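Side-chain contacts in ribonucleoside-diphosphate reductase small chain 2 (Saccharomyces cerevisiae, PDB 1JK0), which helps make deoxyribonucleotides for DNA synthesis, as the ribonucleotide reductase small chain required for folding of its partner small chain and for assembly with the large subunits: residues V36-P39 with I45-A48; A161-R166 with E244-E249; A195-L200 with M211-I216. All coordinates share one frame; numbering follows the deposited sequence.

Contact 1. Residues V36-P39 with I45-A48; sequences VMFP and IWAA
F38, in the irregular run before helix 43-54, and W46, on the first turns of that helix, are the nearest backbone pair, with CA atoms 10.5 Å apart, so the gap is bridged by side chains alone. The indole of W46 supplies about half of the surface buried here. Its CG stands anti to the backbone N (chi1 -173°), which carries the six-membered ring away from the helix and toward the loop. There the edge of the indole is directed at the face of the F38 ring in an offset edge-to-face (T-shaped) pair: the planes stand at 85°, the centroids lie 5.9 Å apart, and W46 CZ2 approaches F38 CZ to 4.0 Å. M37 completes the cluster as a Met-aromatic contact. Its chain bends at chi2 and chi3, setting SD 4.8 Å from the centroid of the six-membered ring of W46, oblique to the ring, while CE reaches 4.0 Å from W46 CH2. M37 packs on P111 and W46 on E112, both of helix 111-138, and acidic side chains of the other protein chain pack on F38 and on W46. With no hydrogen bond joining the two segments, the cohesion is probably dispersion with some ring and sulfur-aromatic attraction, and polar groups of the other chain border it, M37 N being hydrogen-bonded to a polar side chain there.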
loop_
_atom_site.group_PDB
_atom_site.type_symbol
_atom_site.label_atom_id
_atom_site.label_comp_id
_atom_site.label_asym_id
_atom_site.label_seq_id
_atom_site.Cartn_x
_atom_site.Cartn_y
_atom_site.Cartn_z
ATOM N N VAL B 36 -2.666 -18.965 0.485
ATOM C CA VAL B 36 -2.647 -18.638 1.893
ATOM C C VAL B 36 -1.186 -18.291 2.146
ATOM O O VAL B 36 -0.290 -18.878 1.547
ATOM C CB VAL B 36 -3.059 -19.856 2.727
ATOM C CG1 VAL B 36 -3.010 -19.526 4.212
ATOM C CG2 VAL B 36 -4.444 -20.295 2.318
ATOM N N MET B 37 -0.926 -17.340 3.022
ATOM C CA MET B 37 0.450 -16.972 3.251
ATOM C C MET B 37 0.946 -17.244 4.647
ATOM O O MET B 37 2.133 -17.070 4.919
ATOM C CB MET B 37 0.625 -15.493 2.950
ATOM C CG MET B 37 0.018 -14.595 3.988
ATOM S SD MET B 37 1.292 -13.743 4.908
ATOM C CE MET B 37 0.952 -12.063 4.455
ATOM N N PHE B 38 0.072 -17.683 5.544
ATOM C CA PHE B 38 0.576 -17.854 6.880
ATOM C C PHE B 38 1.544 -18.951 7.133
ATOM O O PHE B 38 2.299 -18.886 8.109
ATOM C CB PHE B 38 -0.499 -17.843 7.933
ATOM C CG PHE B 38 -0.311 -16.722 8.868
ATOM C CD1 PHE B 38 -1.006 -15.536 8.703
ATOM C CD2 PHE B 38 0.685 -16.789 9.824
ATOM C CE1 PHE B 38 -0.703 -14.418 9.479
ATOM C CE2 PHE B 38 0.999 -15.687 10.605
ATOM C CZ PHE B 38 0.305 -14.491 10.436
ATOM N N PRO B 39 1.510 -20.019 6.328
ATOM C CA PRO B 39 2.582 -20.933 6.756
ATOM C C PRO B 39 3.807 -20.165 6.190
ATOM O O PRO B 39 4.152 -20.312 5.012
ATOM C CB PRO B 39 2.256 -22.222 6.008
ATOM C CG PRO B 39 0.725 -22.157 5.908
ATOM C CD PRO B 39 0.466 -20.712 5.550
ATOM N N ILE B 45 12.829 -12.353 7.118
ATOM C CA ILE B 45 12.304 -11.056 6.695
ATOM C C ILE B 45 10.975 -10.756 7.385
ATOM O O ILE B 45 10.689 -9.592 7.671
ATOM C CB ILE B 45 12.147 -10.926 5.141
ATOM C CG1 ILE B 45 11.108 -11.897 4.627
ATOM C CG2 ILE B 45 13.466 -11.218 4.443
ATOM C CD1 ILE B 45 11.075 -11.963 3.113
ATOM N N TRP B 46 10.190 -11.798 7.685
ATOM C CA TRP B 46 8.888 -11.623 8.361
ATOM C C TRP B 46 9.088 -11.035 9.758
ATOM O O TRP B 46 8.380 -10.104 10.154
ATOM C CB TRP B 46 8.134 -12.967 8.464
ATOM C CG TRP B 46 6.683 -12.929 8.993
ATOM C CD1 TRP B 46 6.180 -13.657 10.054
ATOM C CD2 TRP B 46 5.548 -12.269 8.407
ATOM N NE1 TRP B 46 4.814 -13.500 10.148
ATOM C CE2 TRP B 46 4.400 -12.654 9.154
ATOM C CE3 TRP B 46 5.382 -11.400 7.325
ATOM C CZ2 TRP B 46 3.113 -12.193 8.845
ATOM C CZ3 TRP B 46 4.087 -10.944 7.020
ATOM C CH2 TRP B 46 2.978 -11.345 7.778
ATOM N N ALA B 47 10.048 -11.583 10.501
ATOM C CA ALA B 47 10.332 -11.095 11.844
ATOM C C ALA B 47 10.850 -9.670 11.707
ATOM O O ALA B 47 10.650 -8.840 12.594
ATOM C CB ALA B 47 11.357 -11.970 12.522
ATOM N N ALA B 48 11.513 -9.380 10.590
ATOM C CA ALA B 48 12.003 -8.021 10.380
ATOM C C ALA B 48 10.793 -7.102 10.199
ATOM O O ALA B 48 10.752 -6.004 10.746
ATOM C CB ALA B 48 12.900 -7.957 9.156
#

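Contact 2. Residues A161-R166 with E244-E249; sequences AAFIER and EKIITE
E249 and F163 carry this contact, in which the axes of the segments 161-166 and 244-249 run nearly antiparallel (166°) and approach to 11.2 Å; I246 adds to it one turn before E249. A chi1 near 180° swings the F163 ring straight across the gap. Its outer rim lies against helix 244-249: CZ meets the methyl CG2 of I246 at 3.6 Å, the carbonyl O of I246 sits in the ring plane beside CE2, and E249 CB lies 4.0 Å from CE2. Beyond CB the extended chain of E249 reaches back to R166. Its OE2 is modelled 2.7 Å from R166 NH1 as a salt bridge, over one face of the guanidinium and with the two planar groups at 81°; OE2 is too crowded in the model for its exact place to be trusted. The contact thus sets an aromatic rim against a methyl, a methylene and a backbone carbonyl, beside a charge pairing of doubtful geometry. W167 touches F163, I246 and E249 from the loop after helix 155-166. F163 also packs on A250 and I253 farther along helix 240-258, and on A184 of helix 175-188, so its ring sits where three helices of the ferritin-like bundle meet.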
loop_
_atom_site.group_PDB
_atom_site.type_symbol
_atom_site.label_atom_id
_atom_site.label_comp_id
_atom_site.label_asym_id
_atom_site.label_seq_id
_atom_site.Cartn_x
_atom_site.Cartn_y
_atom_site.Cartn_z
ATOM N N ALA B 161 23.212 11.890 -6.447
ATOM C CA ALA B 161 22.383 11.381 -7.519
ATOM C C ALA B 161 23.181 10.512 -8.487
ATOM O O ALA B 161 22.628 9.596 -9.102
ATOM C CB ALA B 161 21.730 12.542 -8.264
ATOM N N ALA B 162 24.477 10.796 -8.621
ATOM C CA ALA B 162 25.337 10.039 -9.537
ATOM C C ALA B 162 25.602 8.643 -9.002
ATOM O O ALA B 162 25.629 7.672 -9.764
ATOM C CB ALA B 162 26.657 10.768 -9.754
ATOM N N PHE B 163 25.804 8.558 -7.691
ATOM C CA PHE B 163 26.056 7.288 -7.028
ATOM C C PHE B 163 24.892 6.342 -7.318
ATOM O O PHE B 163 25.093 5.229 -7.796
ATOM C CB PHE B 163 26.218 7.524 -5.524
ATOM C CG PHE B 163 26.392 6.266 -4.722
ATOM C CD1 PHE B 163 25.300 5.656 -4.112
ATOM C CD2 PHE B 163 27.650 5.709 -4.552
ATOM C CE1 PHE B 163 25.459 4.513 -3.343
ATOM C CE2 PHE B 163 27.819 4.568 -3.787
ATOM C CZ PHE B 163 26.720 3.968 -3.179
ATOM N N ILE B 164 23.672 6.792 -7.045
ATOM C CA ILE B 164 22.504 5.966 -7.313
ATOM C C ILE B 164 22.419 5.700 -8.819
ATOM O O ILE B 164 21.828 4.712 -9.258
ATOM C CB ILE B 164 21.201 6.655 -6.828
ATOM C CG1 ILE B 164 21.268 6.863 -5.315
ATOM C CG2 ILE B 164 19.991 5.811 -7.189
ATOM C CD1 ILE B 164 20.040 7.545 -4.724
ATOM N N GLU B 165 23.025 6.581 -9.609
ATOM C CA GLU B 165 23.016 6.433 -11.063
ATOM C C GLU B 165 24.062 5.414 -11.501
ATOM O O GLU B 165 24.026 4.916 -12.627
ATOM C CB GLU B 165 23.321 7.773 -11.731
ATOM C CG GLU B 165 23.323 7.708 -13.246
ATOM C CD GLU B 165 21.953 7.381 -13.805
ATOM O OE1 GLU B 165 21.863 6.507 -14.695
ATOM O OE2 GLU B 165 20.968 8.007 -13.355
ATOM N N ARG B 166 24.980 5.097 -10.594
ATOM C CA ARG B 166 26.065 4.167 -10.879
ATOM C C ARG B 166 25.749 2.691 -10.616
ATOM O O ARG B 166 25.821 1.863 -11.528
ATOM C CB ARG B 166 27.307 4.586 -10.075
ATOM C CG ARG B 166 28.625 3.996 -10.563
ATOM C CD ARG B 166 29.807 4.365 -9.653
ATOM N NE ARG B 166 30.055 5.804 -9.578
ATOM C CZ ARG B 166 29.562 6.614 -8.644
ATOM N NH1 ARG B 166 28.782 6.136 -7.685
ATOM N NH2 ARG B 166 29.852 7.908 -8.668
ATOM N N GLU B 244 33.358 -3.102 -1.085
ATOM C CA GLU B 244 34.178 -2.040 -0.530
ATOM C C GLU B 244 34.305 -0.887 -1.534
ATOM O O GLU B 244 34.609 0.241 -1.153
ATOM C CB GLU B 244 35.562 -2.578 -0.166
ATOM C CG GLU B 244 36.418 -1.586 0.594
ATOM C CD GLU B 244 37.735 -2.181 1.050
ATOM O OE1 GLU B 244 38.517 -2.636 0.189
ATOM O OE2 GLU B 244 37.989 -2.192 2.271
ATOM N N LYS B 245 34.065 -1.171 -2.816
ATOM C CA LYS B 245 34.152 -0.141 -3.848
ATOM C C LYS B 245 32.884 0.712 -3.887
ATOM O O LYS B 245 32.928 1.883 -4.271
ATOM C CB LYS B 245 34.393 -0.763 -5.234
ATOM C CG LYS B 245 35.823 -1.269 -5.479
ATOM C CD LYS B 245 36.032 -1.761 -6.931
ATOM C CE LYS B 245 35.924 -0.619 -7.950
ATOM N NZ LYS B 245 36.073 -1.055 -9.370
ATOM N N ILE B 246 31.760 0.125 -3.482
ATOM C CA ILE B 246 30.484 0.835 -3.470
ATOM C C ILE B 246 30.342 1.716 -2.229
ATOM O O ILE B 246 29.880 2.854 -2.318
ATOM C CB ILE B 246 29.309 -0.155 -3.532
ATOM C CG1 ILE B 246 29.439 -1.011 -4.792
ATOM C CG2 ILE B 246 27.986 0.597 -3.547
ATOM C CD1 ILE B 246 28.389 -2.081 -4.926
ATOM N N ILE B 247 30.745 1.188 -1.077
ATOM C CA ILE B 247 30.663 1.935 0.174
ATOM C C ILE B 247 31.559 3.170 0.178
ATOM O O ILE B 247 31.099 4.284 0.450
ATOM C CB ILE B 247 31.057 1.059 1.375
ATOM C CG1 ILE B 247 29.874 0.187 1.789
ATOM C CG2 ILE B 247 31.524 1.934 2.533
ATOM C CD1 ILE B 247 29.496 -0.851 0.768
ATOM N N THR B 248 32.841 2.962 -0.106
ATOM C CA THR B 248 33.812 4.045 -0.128
ATOM C C THR B 248 33.238 5.254 -0.853
ATOM O O THR B 248 33.164 6.345 -0.283
ATOM C CB THR B 248 35.117 3.605 -0.815
ATOM O OG1 THR B 248 35.737 2.575 -0.040
ATOM C CG2 THR B 248 36.082 4.768 -0.927
ATOM N N GLU B 249 32.823 5.055 -2.100
ATOM C CA GLU B 249 32.250 6.142 -2.892
ATOM C C GLU B 249 31.173 6.937 -2.141
ATOM O O GLU B 249 31.156 8.167 -2.203
ATOM C CB GLU B 249 31.662 5.598 -4.198
ATOM C CG GLU B 249 32.645 4.814 -5.036
ATOM C CD GLU B 249 32.149 4.579 -6.449
ATOM O OE1 GLU B 249 32.784 3.780 -7.171
ATOM O OE2 GLU B 249 31.138 5.199 -6.847
#

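Contact 3. Residues A195-L200 with M211-I216; sequences ASMFWL and MANRNI
This is an amide-on-aromatic contact between roughly antiparallel helices, joining helix 191-200 to the early turns of helix 207-232 across the short connection between them. F198 and N213 bury the larger share of the surface. The segment axes pass 9.8 Å apart at a signed crossing angle of -148°, and M197 and N213 have the nearest CA atoms, 7.1 Å apart. The amide of N213 extends toward helix 191-200, where ND2 lies over one face of the F198 ring, 3.3 Å above the plane and displaced toward the rim, closest to CD1. Amide and ring planes are 77° apart, so the NH2 end comes down on the ring instead of stacking flat against it; if the amide is placed correctly, this would be consistent with a weak N-H…pi approach. The other end of the amide turns to M197, whose CB lies 3.7 Å from OD1, while its bent chain continues to Y81 and L85 of helix 78-89. At the far rim of the phenyl ring, F198 CZ touches the backbone of R214, 4.1 Å from its CA. The side chain of N213 comes within about 6 Å of that of Y131, a predicted active-site residue on helix 111-138. F198, an exposed residue, leans on C217, one turn after N213, so the contact spans from the bundle interior to its surface.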
loop_
_atom_site.group_PDB
_atom_site.type_symbol
_atom_site.label_atom_id
_atom_site.label_comp_id
_atom_site.label_asym_id
_atom_site.label_seq_id
_atom_site.Cartn_x
_atom_site.Cartn_y
_atom_site.Cartn_z
ATOM N N ALA B 195 24.032 12.045 13.398
ATOM C CA ALA B 195 25.194 12.231 14.252
ATOM C C ALA B 195 25.188 13.654 14.812
ATOM O O ALA B 195 25.499 13.879 15.986
ATOM C CB ALA B 195 26.462 11.979 13.452
ATOM N N SER B 196 24.814 14.611 13.967
ATOM C CA SER B 196 24.770 16.019 14.358
ATOM C C SER B 196 23.673 16.302 15.360
ATOM O O SER B 196 23.937 16.799 16.456
ATOM C CB SER B 196 24.542 16.902 13.137
ATOM O OG SER B 196 25.544 16.681 12.163
ATOM N N MET B 197 22.439 15.989 14.971
ATOM C CA MET B 197 21.281 16.213 15.821
ATOM C C MET B 197 21.366 15.465 17.141
ATOM O O MET B 197 20.800 15.902 18.140
ATOM C CB MET B 197 20.000 15.838 15.078
ATOM C CG MET B 197 19.676 16.765 13.924
ATOM S SD MET B 197 19.661 18.505 14.413
ATOM C CE MET B 197 21.112 19.108 13.544
ATOM N N PHE B 198 22.063 14.337 17.158
ATOM C CA PHE B 198 22.200 13.610 18.410
ATOM C C PHE B 198 23.016 14.507 19.342
ATOM O O PHE B 198 22.853 14.483 20.565
ATOM C CB PHE B 198 22.895 12.256 18.189
ATOM C CG PHE B 198 21.942 11.080 18.138
ATOM C CD1 PHE B 198 21.769 10.351 16.965
ATOM C CD2 PHE B 198 21.220 10.699 19.268
ATOM C CE1 PHE B 198 20.893 9.261 16.920
ATOM C CE2 PHE B 198 20.341 9.607 19.230
ATOM C CZ PHE B 198 20.180 8.891 18.059
ATOM N N TRP B 199 23.887 15.315 18.747
ATOM C CA TRP B 199 24.710 16.239 19.509
ATOM C C TRP B 199 23.820 17.388 19.991
ATOM O O TRP B 199 23.555 17.526 21.187
ATOM C CB TRP B 199 25.854 16.774 18.633
ATOM C CG TRP B 199 26.652 17.886 19.271
ATOM C CD1 TRP B 199 26.998 19.078 18.693
ATOM C CD2 TRP B 199 27.161 17.932 20.618
ATOM N NE1 TRP B 199 27.680 19.863 19.595
ATOM C CE2 TRP B 199 27.795 19.185 20.782
ATOM C CE3 TRP B 199 27.141 17.037 21.702
ATOM C CZ2 TRP B 199 28.403 19.568 21.989
ATOM C CZ3 TRP B 199 27.747 17.418 22.904
ATOM C CH2 TRP B 199 28.368 18.675 23.033
ATOM N N LEU B 200 23.344 18.196 19.045
ATOM C CA LEU B 200 22.486 19.345 19.341
ATOM C C LEU B 200 21.303 19.016 20.250
ATOM O O LEU B 200 20.693 19.915 20.837
ATOM C CB LEU B 200 21.967 19.958 18.035
ATOM C CG LEU B 200 21.113 21.230 18.104
ATOM C CD1 LEU B 200 21.910 22.371 18.723
ATOM C CD2 LEU B 200 20.659 21.600 16.697
ATOM N N MET B 211 13.400 13.149 20.034
ATOM C CA MET B 211 12.634 11.907 19.882
ATOM C C MET B 211 12.471 11.585 18.402
ATOM O O MET B 211 12.644 10.438 17.980
ATOM C CB MET B 211 11.248 12.029 20.526
ATOM C CG MET B 211 10.467 10.716 20.598
ATOM S SD MET B 211 8.705 10.953 21.007
ATOM C CE MET B 211 8.714 10.871 22.815
ATOM N N ALA B 212 12.134 12.606 17.618
ATOM C CA ALA B 212 11.962 12.438 16.182
ATOM C C ALA B 212 13.244 11.902 15.575
ATOM O O ALA B 212 13.205 11.046 14.700
ATOM C CB ALA B 212 11.596 13.763 15.533
ATOM N N ASN B 213 14.384 12.402 16.037
ATOM C CA ASN B 213 15.655 11.944 15.507
ATOM C C ASN B 213 15.967 10.541 16.001
ATOM O O ASN B 213 16.358 9.682 15.226
ATOM C CB ASN B 213 16.788 12.889 15.904
ATOM C CG ASN B 213 18.092 12.567 15.184
ATOM O OD1 ASN B 213 18.224 12.805 13.981
ATOM N ND2 ASN B 213 19.053 12.010 15.915
ATOM N N ARG B 214 15.799 10.306 17.295
ATOM C CA ARG B 214 16.072 8.979 17.840
ATOM C C ARG B 214 15.344 7.909 17.004
ATOM O O ARG B 214 15.927 6.882 16.646
ATOM C CB ARG B 214 15.615 8.911 19.303
ATOM C CG ARG B 214 16.201 7.763 20.116
ATOM C CD ARG B 214 15.817 7.844 21.621
ATOM N NE ARG B 214 16.112 9.153 22.216
ATOM C CZ ARG B 214 15.216 10.128 22.386
ATOM N NH1 ARG B 214 13.953 9.950 22.022
ATOM N NH2 ARG B 214 15.584 11.301 22.887
ATOM N N ASN B 215 14.080 8.178 16.676
ATOM C CA ASN B 215 13.244 7.258 15.898
ATOM C C ASN B 215 13.673 6.998 14.463
ATOM O O ASN B 215 13.842 5.858 14.043
ATOM C CB ASN B 215 11.803 7.762 15.839
ATOM C CG ASN B 215 11.126 7.741 17.168
ATOM O OD1 ASN B 215 11.468 6.945 18.039
ATOM N ND2 ASN B 215 10.133 8.598 17.330
ATOM N N ILE B 216 13.788 8.075 13.700
ATOM C CA ILE B 216 14.165 7.984 12.304
ATOM C C ILE B 216 15.465 7.194 12.195
ATOM O O ILE B 216 15.605 6.306 11.346
ATOM C CB ILE B 216 14.311 9.412 11.691
ATOM C CG1 ILE B 216 12.957 10.129 11.763
ATOM C CG2 ILE B 216 14.791 9.334 10.245
ATOM C CD1 ILE B 216 12.957 11.551 11.236
#

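How the contacts relate
None of the three contacts lies wholly in the core: each mixes buried with partly exposed or exposed residues. Contact 1 is the most peripheral, its centre about 24 Å from the centre of the chain, against about 14 Å for the centres of the other two, and it alone joins a loop to a helix and meets the other protein chain; its chemistry is wholly aromatic and sulfur-based. Contacts 2 and 3 each tie two roughly antiparallel helices, on opposite sides of the chain centre, through a phenylalanine whose edge meets aliphatic groups and a backbone carbonyl in contact 2, and whose face meets an amide in contact 3. Helices 207-232 and 240-258, consecutive in the chain, serve one each.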